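Local coordinates for DR2417 (Deinococcus radiodurans, PDB 4XWW), which degrades RNA as a metal-dependent nuclease of the metallo-beta-lactamase superfamily, working from the 5' end and probably taking part in rRNA maturation, at residues A259-M273 and V298-T311. Sequence-based numbering, arbitrary orientation.
Sequences AHRQGRRVVMEGRSM and VGELQDQQVLFVCT. With nucleotides of chain C.
The carbonyl oxygen of Gln304 lies 3.1 Å from CZ of Arg264, over the centre of one face of the guanidinium, too poorly angled for a hydrogen bond. At the edge of the same group, NH1 donates to Val306 O (2.8 Å), which lies close to the guanidinium plane although the N-H bends to 135° at the hydrogen; Gly238 O is a second acceptor for NH1. Extended from CG to NE, the arginine lies along the 3-10 segment 303-305 that leads into strand 306-310. The Arg271 guanidinium has N3 of U6 of chain C over one face, offset toward the rim, and OP2 of U7 of chain C in plane at its edge, where NH1 donates almost straight. The Phe308 ring meets Glu269 CG at its edge, while Val267 CB approaches CD2 obliquely at 3.6 Å; Phe241 stacks on this ring from the neighbouring strand. Val267 turns its CG2 onto Val298 CG1, a tight pair at 3.4 Å. On the other side of the sheet Val309 touches Val266 CG1 and the sulfurs of Met268 and Met273, with helix 249-261 packed beyond. Strands 265-269 and 306-310 run parallel, 24° apart, joined by six backbone hydrogen bonds, the first from Arg265 N to Gln305 O and the last from Thr311 N to Glu269 O. At their C-terminal ends the pair meets the RNA: Thr311 OG1 and Ser272 N donate to OP1 and OP2 of U6 of chain C. Strand ends and a helix N-terminus that hold a phosphate are characteristic of parallel alpha/beta folds, here the beta-CASP domain of RNase J.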
loop_
_atom_site.group_PDB
_atom_site.type_symbol
_atom_site.label_atom_id
_atom_site.label_comp_id
_atom_site.label_asym_id
_atom_site.label_seq_id
_atom_site.Cartn_x
_atom_site.Cartn_y
_atom_site.Cartn_z
ATOM N N ALA A 259 12.261 -19.785 -24.308
ATOM C CA ALA A 259 11.059 -19.996 -25.119
ATOM C C ALA A 259 11.396 -20.784 -26.371
ATOM O O ALA A 259 10.692 -21.722 -26.742
ATOM C CB ALA A 259 10.413 -18.664 -25.491
ATOM N N HIS A 260 12.476 -20.396 -27.030
ATOM C CA HIS A 260 12.923 -21.119 -28.206
ATOM C C HIS A 260 13.218 -22.582 -27.866
ATOM O O HIS A 260 12.786 -23.490 -28.579
ATOM C CB HIS A 260 14.161 -20.446 -28.795
ATOM C CG HIS A 260 14.652 -21.090 -30.047
ATOM N ND1 HIS A 260 13.991 -20.977 -31.250
ATOM C CD2 HIS A 260 15.733 -21.872 -30.282
ATOM C CE1 HIS A 260 14.645 -21.656 -32.174
ATOM N NE2 HIS A 260 15.705 -22.208 -31.612
ATOM N N ARG A 261 13.945 -22.814 -26.776
ATOM C CA ARG A 261 14.277 -24.184 -26.385
ATOM C C ARG A 261 13.014 -24.978 -26.074
ATOM O O ARG A 261 12.957 -26.191 -26.271
ATOM C CB ARG A 261 15.225 -24.200 -25.180
ATOM C CG ARG A 261 16.619 -23.638 -25.487
ATOM C CD ARG A 261 17.600 -23.873 -24.341
ATOM N NE ARG A 261 17.241 -23.204 -23.086
ATOM C CZ ARG A 261 17.650 -21.985 -22.754
ATOM N NH1 ARG A 261 18.401 -21.285 -23.601
ATOM N NH2 ARG A 261 17.311 -21.451 -21.586
ATOM N N GLN A 262 11.985 -24.287 -25.605
ATOM C CA GLN A 262 10.778 -24.987 -25.198
ATOM C C GLN A 262 9.708 -25.020 -26.283
ATOM O O GLN A 262 8.582 -25.428 -26.029
ATOM C CB GLN A 262 10.202 -24.361 -23.920
ATOM C CG GLN A 262 11.116 -24.501 -22.706
ATOM C CD GLN A 262 11.604 -25.921 -22.500
ATOM O OE1 GLN A 262 10.853 -26.879 -22.685
ATOM N NE2 GLN A 262 12.873 -26.066 -22.116
ATOM N N GLY A 263 10.061 -24.614 -27.499
ATOM C CA GLY A 263 9.129 -24.724 -28.611
ATOM C C GLY A 263 7.989 -23.718 -28.615
ATOM O O GLY A 263 6.944 -23.959 -29.236
ATOM N N ARG A 264 8.195 -22.584 -27.948
ATOM C CA ARG A 264 7.183 -21.524 -27.901
ATOM C C ARG A 264 7.619 -20.269 -28.671
ATOM O O ARG A 264 8.767 -19.844 -28.575
ATOM C CB ARG A 264 6.868 -21.148 -26.447
ATOM C CG ARG A 264 6.277 -22.292 -25.651
ATOM C CD ARG A 264 6.017 -21.883 -24.205
ATOM N NE ARG A 264 5.360 -22.952 -23.450
ATOM C CZ ARG A 264 4.048 -23.040 -23.238
ATOM N NH1 ARG A 264 3.226 -22.111 -23.717
ATOM N NH2 ARG A 264 3.547 -24.065 -22.537
ATOM N N ARG A 265 6.684 -19.670 -29.405
ATOM C CA ARG A 265 6.939 -18.391 -30.073
ATOM C C ARG A 265 6.510 -17.264 -29.153
ATOM O O ARG A 265 5.650 -17.461 -28.295
ATOM C CB ARG A 265 6.198 -18.297 -31.405
ATOM C CG ARG A 265 6.539 -19.383 -32.436
ATOM C CD ARG A 265 8.013 -19.328 -32.808
ATOM N NE ARG A 265 8.379 -18.056 -33.431
ATOM C CZ ARG A 265 8.305 -17.821 -34.742
ATOM N NH1 ARG A 265 7.876 -18.768 -35.580
ATOM N NH2 ARG A 265 8.655 -16.635 -35.222
ATOM N N VAL A 266 7.105 -16.087 -29.324
ATOM C CA VAL A 266 6.929 -15.017 -28.353
ATOM C C VAL A 266 6.185 -13.818 -28.941
ATOM O O VAL A 266 6.456 -13.391 -30.062
ATOM C CB VAL A 266 8.298 -14.569 -27.803
ATOM C CG1 VAL A 266 8.155 -13.420 -26.797
ATOM C CG2 VAL A 266 8.985 -15.757 -27.136
ATOM N N VAL A 267 5.233 -13.298 -28.170
ATOM C CA VAL A 267 4.534 -12.065 -28.517
ATOM C C VAL A 267 4.913 -11.029 -27.482
ATOM O O VAL A 267 4.782 -11.269 -26.280
ATOM C CB VAL A 267 2.990 -12.208 -28.510
ATOM C CG1 VAL A 267 2.330 -10.878 -28.869
ATOM C CG2 VAL A 267 2.515 -13.282 -29.468
ATOM N N MET A 268 5.388 -9.883 -27.946
ATOM C CA MET A 268 5.672 -8.773 -27.051
ATOM C C MET A 268 4.433 -7.894 -27.025
ATOM O O MET A 268 4.003 -7.387 -28.060
ATOM C CB MET A 268 6.910 -7.998 -27.512
ATOM C CG MET A 268 8.191 -8.844 -27.596
ATOM S SD MET A 268 8.923 -9.286 -26.001
ATOM C CE MET A 268 9.802 -7.765 -25.605
ATOM N N GLU A 269 3.843 -7.739 -25.845
ATOM C CA GLU A 269 2.571 -7.040 -25.717
ATOM C C GLU A 269 2.688 -5.828 -24.810
ATOM O O GLU A 269 3.158 -5.928 -23.682
ATOM C CB GLU A 269 1.491 -7.973 -25.171
ATOM C CG GLU A 269 0.918 -8.952 -26.166
ATOM C CD GLU A 269 -0.190 -8.355 -27.016
ATOM O OE1 GLU A 269 -0.955 -7.495 -26.521
ATOM O OE2 GLU A 269 -0.296 -8.762 -28.182
ATOM N N GLY A 270 2.226 -4.683 -25.298
ATOM C CA GLY A 270 2.200 -3.491 -24.476
ATOM C C GLY A 270 3.169 -2.511 -25.094
ATOM O O GLY A 270 4.294 -2.886 -25.453
ATOM N N ARG A 271 2.724 -1.265 -25.227
ATOM C CA ARG A 271 3.528 -0.226 -25.873
ATOM C C ARG A 271 4.952 -0.187 -25.335
ATOM O O ARG A 271 5.928 -0.157 -26.098
ATOM C CB ARG A 271 2.882 1.149 -25.684
ATOM C CG ARG A 271 3.515 2.216 -26.559
ATOM C CD ARG A 271 3.299 3.623 -26.024
ATOM N NE ARG A 271 1.902 4.049 -26.072
ATOM C CZ ARG A 271 1.517 5.290 -26.358
ATOM N NH1 ARG A 271 0.228 5.602 -26.379
ATOM N NH2 ARG A 271 2.424 6.220 -26.632
ATOM N N SER A 272 5.066 -0.204 -24.015
ATOM C CA SER A 272 6.367 -0.086 -23.371
ATOM C C SER A 272 7.287 -1.281 -23.672
ATOM O O SER A 272 8.496 -1.113 -23.822
ATOM C CB SER A 272 6.187 0.086 -21.862
ATOM O OG SER A 272 7.185 0.943 -21.336
ATOM N N MET A 273 6.727 -2.485 -23.761
ATOM C CA MET A 273 7.530 -3.654 -24.105
ATOM C C MET A 273 8.166 -3.495 -25.477
ATOM O O MET A 273 9.349 -3.779 -25.664
ATOM C CB MET A 273 6.687 -4.930 -24.084
ATOM C CG MET A 273 6.558 -5.543 -22.716
ATOM S SD MET A 273 8.070 -6.318 -22.131
ATOM C CE MET A 273 7.602 -6.627 -20.426
ATOM N N VAL A 298 0.028 -15.861 -33.387
ATOM C CA VAL A 298 0.154 -17.008 -32.476
ATOM C C VAL A 298 -1.164 -17.709 -32.252
ATOM O O VAL A 298 -1.195 -18.845 -31.798
ATOM C CB VAL A 298 0.718 -16.631 -31.113
ATOM C CG1 VAL A 298 2.099 -16.084 -31.270
ATOM C CG2 VAL A 298 -0.220 -15.673 -30.349
ATOM N N GLY A 299 -2.255 -17.032 -32.587
ATOM C CA GLY A 299 -3.567 -17.638 -32.520
ATOM C C GLY A 299 -3.675 -18.806 -33.477
ATOM O O GLY A 299 -4.555 -19.651 -33.336
ATOM N N GLU A 300 -2.774 -18.851 -34.457
ATOM C CA GLU A 300 -2.708 -19.955 -35.412
ATOM C C GLU A 300 -2.078 -21.202 -34.809
ATOM O O GLU A 300 -2.224 -22.292 -35.348
ATOM C CB GLU A 300 -1.895 -19.538 -36.647
ATOM C CG GLU A 300 -2.481 -18.385 -37.406
ATOM C CD GLU A 300 -3.298 -18.851 -38.585
ATOM O OE1 GLU A 300 -3.005 -19.944 -39.119
ATOM O OE2 GLU A 300 -4.240 -18.133 -38.975
ATOM N N LEU A 301 -1.360 -21.016 -33.704
ATOM C CA LEU A 301 -0.592 -22.076 -33.059
ATOM C C LEU A 301 -1.357 -22.785 -31.930
ATOM O O LEU A 301 -2.382 -22.295 -31.462
ATOM C CB LEU A 301 0.708 -21.486 -32.507
ATOM C CG LEU A 301 1.575 -20.646 -33.458
ATOM C CD1 LEU A 301 2.837 -20.130 -32.751
ATOM C CD2 LEU A 301 1.919 -21.464 -34.669
ATOM N N GLN A 302 -0.868 -23.946 -31.503
ATOM C CA GLN A 302 -1.460 -24.629 -30.355
ATOM C C GLN A 302 -1.073 -23.880 -29.091
ATOM O O GLN A 302 -0.030 -23.242 -29.048
ATOM C CB GLN A 302 -1.002 -26.082 -30.264
ATOM C CG GLN A 302 -1.309 -26.893 -31.497
ATOM C CD GLN A 302 -2.776 -26.841 -31.871
ATOM O OE1 GLN A 302 -3.157 -26.141 -32.813
ATOM N NE2 GLN A 302 -3.609 -27.590 -31.144
ATOM N N ASP A 303 -1.912 -23.980 -28.066
ATOM C CA ASP A 303 -1.704 -23.243 -26.820
ATOM C C ASP A 303 -0.289 -23.397 -26.254
ATOM O O ASP A 303 0.347 -22.411 -25.847
ATOM C CB ASP A 303 -2.735 -23.694 -25.768
ATOM C CG ASP A 303 -4.140 -23.173 -26.055
ATOM O OD1 ASP A 303 -4.287 -22.304 -26.941
ATOM O OD2 ASP A 303 -5.107 -23.652 -25.402
ATOM N N GLN A 304 0.235 -24.619 -26.268
ATOM C CA GLN A 304 1.532 -24.861 -25.620
ATOM C C GLN A 304 2.714 -24.307 -26.428
ATOM O O GLN A 304 3.868 -24.421 -26.012
ATOM C CB GLN A 304 1.713 -26.361 -25.367
ATOM C CG GLN A 304 1.725 -27.205 -26.628
ATOM C CD GLN A 304 0.350 -27.757 -27.031
ATOM O OE1 GLN A 304 -0.681 -27.086 -26.911
ATOM N NE2 GLN A 304 0.343 -28.989 -27.517
ATOM N N GLN A 305 2.420 -23.694 -27.572
ATOM C CA GLN A 305 3.453 -23.095 -28.418
ATOM C C GLN A 305 3.542 -21.585 -28.247
ATOM O O GLN A 305 4.215 -20.892 -29.018
ATOM C CB GLN A 305 3.194 -23.411 -29.886
ATOM C CG GLN A 305 3.065 -24.878 -30.205
ATOM C CD GLN A 305 2.878 -25.116 -31.683
ATOM O OE1 GLN A 305 1.797 -24.886 -32.235
ATOM N NE2 GLN A 305 3.937 -25.564 -32.345
ATOM N N VAL A 306 2.848 -21.061 -27.246
ATOM C CA VAL A 306 2.669 -19.618 -27.178
ATOM C C VAL A 306 3.183 -18.995 -25.877
ATOM O O VAL A 306 2.906 -19.493 -24.788
ATOM C CB VAL A 306 1.179 -19.285 -27.368
ATOM C CG1 VAL A 306 0.937 -17.820 -27.191
ATOM C CG2 VAL A 306 0.714 -19.737 -28.757
ATOM N N LEU A 307 3.969 -17.924 -25.998
ATOM C CA LEU A 307 4.363 -17.162 -24.823
ATOM C C LEU A 307 4.166 -15.656 -25.058
ATOM O O LEU A 307 4.661 -15.098 -26.037
ATOM C CB LEU A 307 5.822 -17.464 -24.451
ATOM C CG LEU A 307 6.217 -17.019 -23.038
ATOM C CD1 LEU A 307 7.275 -17.944 -22.469
ATOM C CD2 LEU A 307 6.744 -15.605 -23.049
ATOM N N PHE A 308 3.424 -15.015 -24.163
ATOM C CA PHE A 308 3.211 -13.575 -24.206
ATOM C C PHE A 308 4.079 -12.912 -23.144
ATOM O O PHE A 308 3.982 -13.260 -21.969
ATOM C CB PHE A 308 1.741 -13.221 -23.932
ATOM C CG PHE A 308 0.783 -13.663 -24.986
ATOM C CD1 PHE A 308 0.191 -14.919 -24.925
ATOM C CD2 PHE A 308 0.412 -12.809 -26.009
ATOM C CE1 PHE A 308 -0.727 -15.315 -25.891
ATOM C CE2 PHE A 308 -0.491 -13.198 -26.967
ATOM C CZ PHE A 308 -1.062 -14.455 -26.911
ATOM N N VAL A 309 4.904 -11.952 -23.548
ATOM C CA VAL A 309 5.660 -11.135 -22.597
ATOM C C VAL A 309 4.942 -9.793 -22.560
ATOM O O VAL A 309 4.830 -9.136 -23.581
ATOM C CB VAL A 309 7.132 -10.966 -23.015
ATOM C CG1 VAL A 309 7.880 -10.138 -21.995
ATOM C CG2 VAL A 309 7.790 -12.315 -23.179
ATOM N N CYS A 310 4.404 -9.430 -21.385
ATOM C CA CYS A 310 3.392 -8.365 -21.243
ATOM C C CYS A 310 3.781 -7.244 -20.264
ATOM O O CYS A 310 4.416 -7.496 -19.252
ATOM C CB CYS A 310 2.068 -8.946 -20.743
ATOM S SG CYS A 310 1.394 -10.400 -21.591
ATOM N N THR A 311 3.331 -6.018 -20.547
ATOM C CA THR A 311 3.422 -4.915 -19.608
ATOM C C THR A 311 2.448 -5.105 -18.450
ATOM O O THR A 311 1.460 -5.819 -18.587
ATOM C CB THR A 311 3.095 -3.606 -20.300
ATOM O OG1 THR A 311 1.841 -3.731 -20.978
ATOM C CG2 THR A 311 4.182 -3.249 -21.334
ATOM P P U C 6 1.639 -0.265 -21.438
ATOM O OP1 U C 6 0.885 -1.477 -21.854
ATOM O OP2 U C 6 2.975 0.040 -22.024
ATOM O "O5'" U C 6 0.728 1.015 -21.721
ATOM C "C5'" U C 6 -0.544 1.175 -21.114
ATOM C "C4'" U C 6 -1.085 2.562 -21.349
ATOM O "O4'" U C 6 -0.216 3.540 -20.719
ATOM C "C3'" U C 6 -1.139 3.001 -22.804
ATOM O "O3'" U C 6 -2.275 2.511 -23.491
ATOM C "C2'" U C 6 -1.081 4.519 -22.699
ATOM O "O2'" U C 6 -2.342 5.045 -22.315
ATOM C "C1'" U C 6 -0.114 4.694 -21.530
ATOM N N1 U C 6 1.289 4.839 -21.993
ATOM C C2 U C 6 1.726 6.112 -22.311
ATOM O O2 U C 6 1.013 7.097 -22.219
ATOM N N3 U C 6 3.032 6.193 -22.739
ATOM C C4 U C 6 3.930 5.155 -22.883
ATOM O O4 U C 6 5.074 5.389 -23.281
ATOM C C5 U C 6 3.404 3.869 -22.538
ATOM C C6 U C 6 2.139 3.763 -22.118
ATOM P P U C 5 6.982 -0.540 -17.459
ATOM O OP1 U C 5 6.722 -1.075 -16.104
ATOM O OP2 U C 5 7.453 -1.447 -18.525
ATOM O "O5'" U C 5 5.657 0.171 -17.976
ATOM C "C5'" U C 5 4.473 -0.608 -18.196
ATOM C "C4'" U C 5 3.234 0.220 -17.961
ATOM O "O4'" U C 5 3.564 1.437 -17.240
ATOM C "C3'" U C 5 2.540 0.732 -19.210
ATOM O "O3'" U C 5 1.771 -0.275 -19.852
ATOM C "C2'" U C 5 1.703 1.867 -18.640
ATOM O "O2'" U C 5 0.558 1.414 -17.954
ATOM C "C1'" U C 5 2.692 2.481 -17.649
ATOM N N1 U C 5 3.491 3.554 -18.257
ATOM C C2 U C 5 2.921 4.810 -18.322
ATOM O O2 U C 5 1.813 5.056 -17.880
ATOM N N3 U C 5 3.705 5.768 -18.912
ATOM C C4 U C 5 4.965 5.607 -19.444
ATOM O O4 U C 5 5.542 6.574 -19.943
ATOM C C5 U C 5 5.483 4.276 -19.349
ATOM C C6 U C 5 4.743 3.317 -18.780
ATOM P P U C 7 -2.189 2.225 -25.055
ATOM O OP1 U C 7 -1.245 1.102 -25.266
ATOM O OP2 U C 7 -1.953 3.517 -25.743
ATOM O "O5'" U C 7 -3.660 1.732 -25.411
ATOM C "C5'" U C 7 -4.157 0.476 -24.921
ATOM C "C4'" U C 7 -5.583 0.628 -24.446
ATOM O "O4'" U C 7 -6.312 1.477 -25.376
ATOM C "C3'" U C 7 -6.381 -0.668 -24.362
ATOM O "O3'" U C 7 -7.365 -0.578 -23.339
ATOM C "C2'" U C 7 -7.037 -0.732 -25.735
ATOM O "O2'" U C 7 -8.208 -1.521 -25.753
ATOM C "C1'" U C 7 -7.368 0.740 -25.973
ATOM N N1 U C 7 -7.476 1.114 -27.395
ATOM C C2 U C 7 -8.210 0.281 -28.219
ATOM O O2 U C 7 -8.751 -0.736 -27.822
ATOM N N3 U C 7 -8.283 0.685 -29.528
ATOM C C4 U C 7 -7.719 1.811 -30.089
ATOM O O4 U C 7 -7.877 2.034 -31.291
ATOM C C5 U C 7 -6.982 2.624 -29.173
ATOM C C6 U C 7 -6.893 2.262 -27.888
HETATM O O HOH W 1 5.790 -26.177 -26.267
HETATM O O HOH W 2 6.473 -26.083 -30.677
#